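Local coordinates for protein terminase large subunit (Bacillus phage spp1, PDB 2WBN) that cuts the viral genome through this C-terminal metal-dependent nuclease domain, while its ATPase domain drives DNA translocation into empty capsids, at residues W69-E83 against E149-I163. Sequence-based numbering, arbitrary orientation.
Sequences WHYDKRKNRIYAIDE and ELDAIVIDPLRTPNI
L150 opens the contact by laying CD1 against I78, 3.9 Å from I78 CD1, the two side chains crossing at about a right angle. At D151 the backbone N-H bonds to N76 O, and A152 N adds a weak bond to the same oxygen. From A152 to I155 the chain runs as a strand parallel to 77-83 (axes 15° apart, 4.8 Å at closest approach): A152 O accepts from I78 N, V154 N donates to I78 O, and A80 N meets V154 O at 2.9 Å. Side chains on one face of this pairing are R77, A152, Y79 and V154, with V154 CB lying 3.7 Å from Y79 CD2. On the other, I153 CG1 runs alongside I78 CG1, while I153 CG2 reaches W69 CH2 (3.8 Å).

Past I155 direct pairing gives way to water: one molecule links D156 N, T160 OG1 and A80 O, and a second joins R159 NH1 to I81 O, while R159 NH2 is held by D42 and I40. T160 packs CG2 3.5 Å from D82 CA. The first turn of helix 161-169 meets the oxygens of the E83 carboxylate. N162 N and I163 N donate to the syn lone pairs of E83 OE2 (2.8 Å) and E83 OE1; N162 ND2 also bonds to E83 OE2, from above the carboxylate plane, 58° out of it. I163 CG2 packs obliquely on CZ2 and CH2 of W69. With E83 CG between backbone N and carbonyl carbon (chi1 72°), the extended chain carries the carboxylate to the helix start.

The strands belong to the mixed sheet of the RNase H-like nuclease domain, and N162 lies about 8 Å from the manganese ligand H190, side chain to side chain. E83 serves the first-turn N-H groups that the T160 side chain does not cap; these two backbone donors and one amide would probably favour the ionised carboxylate.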
# COMPACT_ATOMS: atom_id res chain seq x y z
N TRP A 69 1.84 -6.87 1.06
CA TRP A 69 0.94 -7.37 2.11
C TRP A 69 0.56 -8.83 1.86
O TRP A 69 0.62 -9.31 0.73
CB TRP A 69 -0.36 -6.60 2.05
CG TRP A 69 -0.30 -5.17 2.34
CD1 TRP A 69 0.01 -4.16 1.46
CD2 TRP A 69 -0.63 -4.54 3.57
NE1 TRP A 69 -0.06 -2.94 2.10
CE2 TRP A 69 -0.46 -3.15 3.40
CE3 TRP A 69 -1.01 -5.02 4.83
CZ2 TRP A 69 -0.68 -2.24 4.43
CZ3 TRP A 69 -1.22 -4.12 5.85
CH2 TRP A 69 -1.06 -2.75 5.65
N HIS A 70 0.11 -9.50 2.92
CA HIS A 70 -0.56 -10.78 2.82
C HIS A 70 -2.03 -10.61 3.19
O HIS A 70 -2.36 -9.88 4.13
CB HIS A 70 0.06 -11.81 3.75
CG HIS A 70 -0.76 -13.07 3.88
ND1 HIS A 70 -0.93 -13.96 2.84
CD2 HIS A 70 -1.47 -13.57 4.91
CE1 HIS A 70 -1.70 -14.95 3.22
NE2 HIS A 70 -2.04 -14.75 4.48
N TYR A 71 -2.88 -11.34 2.48
CA TYR A 71 -4.32 -11.23 2.61
C TYR A 71 -4.93 -12.54 3.10
O TYR A 71 -4.92 -13.53 2.38
CB TYR A 71 -4.92 -10.88 1.25
CG TYR A 71 -6.41 -10.64 1.24
CD1 TYR A 71 -7.07 -10.13 2.36
CD2 TYR A 71 -7.16 -10.90 0.10
CE1 TYR A 71 -8.42 -9.89 2.33
CE2 TYR A 71 -8.50 -10.66 0.07
CZ TYR A 71 -9.13 -10.15 1.18
OH TYR A 71 -10.49 -9.92 1.15
N ASP A 72 -5.44 -12.54 4.33
CA ASP A 72 -6.22 -13.66 4.85
C ASP A 72 -7.69 -13.32 4.60
O ASP A 72 -8.32 -12.60 5.38
CB ASP A 72 -5.94 -13.87 6.34
CG ASP A 72 -6.57 -15.14 6.90
OD1 ASP A 72 -7.62 -15.59 6.41
OD2 ASP A 72 -6.01 -15.69 7.87
N LYS A 73 -8.22 -13.82 3.49
CA LYS A 73 -9.59 -13.52 3.08
C LYS A 73 -10.65 -14.02 4.06
O LYS A 73 -11.60 -13.30 4.36
CB LYS A 73 -9.85 -14.07 1.68
CG LYS A 73 -11.23 -13.74 1.12
CD LYS A 73 -11.39 -14.14 -0.34
CE LYS A 73 -12.83 -13.91 -0.79
NZ LYS A 73 -13.21 -14.64 -2.04
N ARG A 74 -10.48 -15.24 4.57
CA ARG A 74 -11.46 -15.84 5.48
C ARG A 74 -11.60 -15.05 6.79
O ARG A 74 -12.71 -14.91 7.31
CB ARG A 74 -11.08 -17.29 5.81
CG ARG A 74 -10.94 -18.23 4.61
CD ARG A 74 -10.55 -19.62 5.13
NE ARG A 74 -10.29 -20.62 4.09
CZ ARG A 74 -9.93 -21.88 4.33
NH1 ARG A 74 -9.79 -22.32 5.58
NH2 ARG A 74 -9.72 -22.73 3.32
N LYS A 75 -10.49 -14.56 7.33
CA LYS A 75 -10.51 -13.78 8.58
C LYS A 75 -10.69 -12.28 8.34
O LYS A 75 -10.79 -11.51 9.30
CB LYS A 75 -9.23 -14.00 9.38
CG LYS A 75 -8.88 -15.45 9.65
CD LYS A 75 -7.84 -15.57 10.76
CE LYS A 75 -7.75 -16.99 11.29
NZ LYS A 75 -6.82 -17.05 12.45
N ASN A 76 -10.68 -11.87 7.08
CA ASN A 76 -10.76 -10.44 6.73
C ASN A 76 -9.63 -9.64 7.35
O ASN A 76 -9.86 -8.59 7.96
CB ASN A 76 -12.12 -9.86 7.13
CG ASN A 76 -13.01 -9.66 5.95
OD1 ASN A 76 -13.65 -10.61 5.47
ND2 ASN A 76 -13.06 -8.43 5.46
N ARG A 77 -8.42 -10.13 7.19
CA ARG A 77 -7.23 -9.46 7.70
C ARG A 77 -6.19 -9.27 6.65
O ARG A 77 -6.05 -10.09 5.73
CB ARG A 77 -6.56 -10.26 8.80
CG ARG A 77 -7.35 -10.45 10.02
CD ARG A 77 -6.46 -11.14 11.04
NE ARG A 77 -7.21 -11.63 12.16
CZ ARG A 77 -6.75 -12.51 13.05
NH1 ARG A 77 -5.51 -13.01 12.95
NH2 ARG A 77 -7.53 -12.89 14.03
N ILE A 78 -5.42 -8.21 6.81
CA ILE A 78 -4.24 -8.00 5.98
C ILE A 78 -3.04 -7.81 6.89
O ILE A 78 -3.17 -7.30 8.00
CB ILE A 78 -4.42 -6.83 4.99
CG1 ILE A 78 -4.58 -5.48 5.69
CG2 ILE A 78 -5.59 -7.11 4.03
CD1 ILE A 78 -4.56 -4.29 4.68
N TYR A 79 -1.88 -8.25 6.42
CA TYR A 79 -0.65 -8.22 7.19
C TYR A 79 0.42 -7.54 6.35
O TYR A 79 0.69 -8.01 5.25
CB TYR A 79 -0.16 -9.64 7.45
CG TYR A 79 -1.03 -10.52 8.30
CD1 TYR A 79 -2.09 -11.23 7.75
CD2 TYR A 79 -0.76 -10.67 9.66
CE1 TYR A 79 -2.86 -12.06 8.54
CE2 TYR A 79 -1.53 -11.50 10.45
CZ TYR A 79 -2.57 -12.18 9.88
OH TYR A 79 -3.32 -12.99 10.65
N ALA A 80 1.03 -6.47 6.86
CA ALA A 80 2.11 -5.76 6.16
C ALA A 80 3.40 -6.54 6.24
O ALA A 80 3.86 -6.89 7.34
CB ALA A 80 2.28 -4.33 6.71
N ILE A 81 3.99 -6.82 5.08
CA ILE A 81 5.21 -7.64 5.00
C ILE A 81 6.43 -6.77 4.80
O ILE A 81 7.44 -6.91 5.50
CB ILE A 81 5.12 -8.68 3.85
CG1 ILE A 81 3.94 -9.64 4.08
CG2 ILE A 81 6.44 -9.45 3.73
CD1 ILE A 81 3.73 -10.70 2.97
N ASP A 82 6.35 -5.86 3.83
CA ASP A 82 7.48 -5.02 3.52
C ASP A 82 7.02 -3.74 2.80
O ASP A 82 5.86 -3.60 2.44
CB ASP A 82 8.47 -5.82 2.67
CG ASP A 82 9.91 -5.41 2.89
OD1 ASP A 82 10.18 -4.38 3.55
OD2 ASP A 82 10.80 -6.14 2.40
N GLU A 83 7.96 -2.82 2.65
CA GLU A 83 7.71 -1.53 2.03
C GLU A 83 9.03 -0.92 1.53
O GLU A 83 10.12 -1.30 1.98
CB GLU A 83 7.07 -0.57 3.05
CG GLU A 83 8.05 -0.11 4.12
CD GLU A 83 7.46 0.73 5.23
OE1 GLU A 83 6.22 0.79 5.37
OE2 GLU A 83 8.26 1.34 5.99
N GLU A 149 -13.06 -1.36 6.70
CA GLU A 149 -14.02 -2.39 7.07
C GLU A 149 -13.41 -3.77 7.32
O GLU A 149 -14.13 -4.70 7.67
CB GLU A 149 -15.16 -2.43 6.05
CG GLU A 149 -16.32 -1.55 6.49
CD GLU A 149 -17.23 -1.16 5.35
OE1 GLU A 149 -17.04 -1.66 4.22
OE2 GLU A 149 -18.13 -0.33 5.59
N LEU A 150 -12.10 -3.90 7.17
CA LEU A 150 -11.44 -5.17 7.46
C LEU A 150 -11.51 -5.46 8.96
O LEU A 150 -11.68 -4.56 9.77
CB LEU A 150 -9.99 -5.15 6.98
CG LEU A 150 -9.79 -5.12 5.46
CD1 LEU A 150 -8.39 -4.59 5.07
CD2 LEU A 150 -10.06 -6.49 4.81
N ASP A 151 -11.41 -6.73 9.32
CA ASP A 151 -11.43 -7.13 10.74
C ASP A 151 -10.16 -6.67 11.43
O ASP A 151 -10.23 -6.20 12.56
CB ASP A 151 -11.61 -8.63 10.88
CG ASP A 151 -13.05 -9.07 10.70
OD1 ASP A 151 -13.93 -8.20 10.48
OD2 ASP A 151 -13.31 -10.28 10.77
N ALA A 152 -9.02 -6.79 10.75
CA ALA A 152 -7.77 -6.30 11.30
C ALA A 152 -6.78 -5.92 10.20
O ALA A 152 -6.66 -6.63 9.19
CB ALA A 152 -7.16 -7.38 12.21
N ILE A 153 -6.09 -4.80 10.40
CA ILE A 153 -4.92 -4.43 9.60
C ILE A 153 -3.71 -4.54 10.52
O ILE A 153 -3.59 -3.76 11.46
CB ILE A 153 -5.02 -3.01 9.07
CG1 ILE A 153 -6.23 -2.87 8.15
CG2 ILE A 153 -3.71 -2.59 8.33
CD1 ILE A 153 -6.53 -1.43 7.75
N VAL A 154 -2.84 -5.51 10.22
CA VAL A 154 -1.79 -5.95 11.14
C VAL A 154 -0.47 -5.46 10.62
O VAL A 154 -0.05 -5.81 9.50
CB VAL A 154 -1.75 -7.49 11.30
CG1 VAL A 154 -0.73 -7.89 12.36
CG2 VAL A 154 -3.12 -8.04 11.67
N ILE A 155 0.20 -4.65 11.43
CA ILE A 155 1.40 -3.95 11.04
C ILE A 155 2.45 -4.05 12.13
O ILE A 155 2.20 -3.71 13.30
CB ILE A 155 1.15 -2.45 10.74
CG1 ILE A 155 -0.04 -2.23 9.80
CG2 ILE A 155 2.44 -1.78 10.13
CD1 ILE A 155 -0.56 -0.79 9.82
N ASP A 156 3.64 -4.48 11.74
CA ASP A 156 4.78 -4.56 12.62
C ASP A 156 5.72 -3.40 12.27
O ASP A 156 6.35 -3.41 11.18
CB ASP A 156 5.46 -5.89 12.36
CG ASP A 156 6.55 -6.22 13.36
OD1 ASP A 156 7.14 -5.31 13.99
OD2 ASP A 156 6.84 -7.44 13.48
N PRO A 157 5.84 -2.40 13.16
CA PRO A 157 6.71 -1.28 12.86
C PRO A 157 8.17 -1.65 12.66
O PRO A 157 8.93 -0.88 12.12
CB PRO A 157 6.54 -0.36 14.07
CG PRO A 157 5.32 -0.76 14.69
CD PRO A 157 5.21 -2.24 14.48
N LEU A 158 8.60 -2.82 13.14
CA LEU A 158 9.97 -3.26 12.89
C LEU A 158 10.21 -3.60 11.42
O LEU A 158 11.34 -3.48 10.94
CB LEU A 158 10.29 -4.48 13.78
CG LEU A 158 10.26 -4.23 15.28
CD1 LEU A 158 10.67 -5.50 16.08
CD2 LEU A 158 11.19 -3.08 15.63
N ARG A 159 9.16 -4.00 10.71
CA ARG A 159 9.24 -4.36 9.30
C ARG A 159 8.83 -3.23 8.40
O ARG A 159 9.47 -3.00 7.37
CB ARG A 159 8.30 -5.54 9.00
CG ARG A 159 8.61 -6.75 9.80
CD ARG A 159 7.64 -7.90 9.54
NE ARG A 159 8.00 -9.01 10.41
CZ ARG A 159 8.94 -9.91 10.14
NH1 ARG A 159 9.61 -9.89 8.99
NH2 ARG A 159 9.21 -10.85 11.03
N THR A 160 7.73 -2.55 8.76
CA THR A 160 7.16 -1.53 7.86
C THR A 160 6.85 -0.25 8.62
O THR A 160 5.68 0.03 8.91
CB THR A 160 5.89 -2.02 7.13
OG1 THR A 160 4.87 -2.41 8.06
CG2 THR A 160 6.22 -3.23 6.21
N PRO A 161 7.90 0.51 8.98
CA PRO A 161 7.70 1.69 9.86
C PRO A 161 6.88 2.81 9.22
O PRO A 161 6.17 3.52 9.93
CB PRO A 161 9.12 2.17 10.16
CG PRO A 161 9.97 1.58 9.10
CD PRO A 161 9.33 0.27 8.72
N ASN A 162 6.99 2.96 7.90
CA ASN A 162 6.23 3.99 7.21
C ASN A 162 4.74 3.68 7.16
O ASN A 162 3.91 4.55 7.47
CB ASN A 162 6.78 4.21 5.78
CG ASN A 162 8.14 4.86 5.76
OD1 ASN A 162 8.26 6.04 6.10
ND2 ASN A 162 9.18 4.11 5.39
N ILE A 163 4.39 2.47 6.77
CA ILE A 163 3.01 1.99 6.82
C ILE A 163 2.43 2.18 8.24
O ILE A 163 1.34 2.73 8.41
CB ILE A 163 2.89 0.50 6.40
CG1 ILE A 163 3.17 0.32 4.91
CG2 ILE A 163 1.47 -0.06 6.69
CD1 ILE A 163 3.34 -1.14 4.48
O HOH W 1 4.73 -5.00 9.18
O HOH W 2 9.49 -8.24 6.49
O HOH W 3 11.30 -4.43 5.98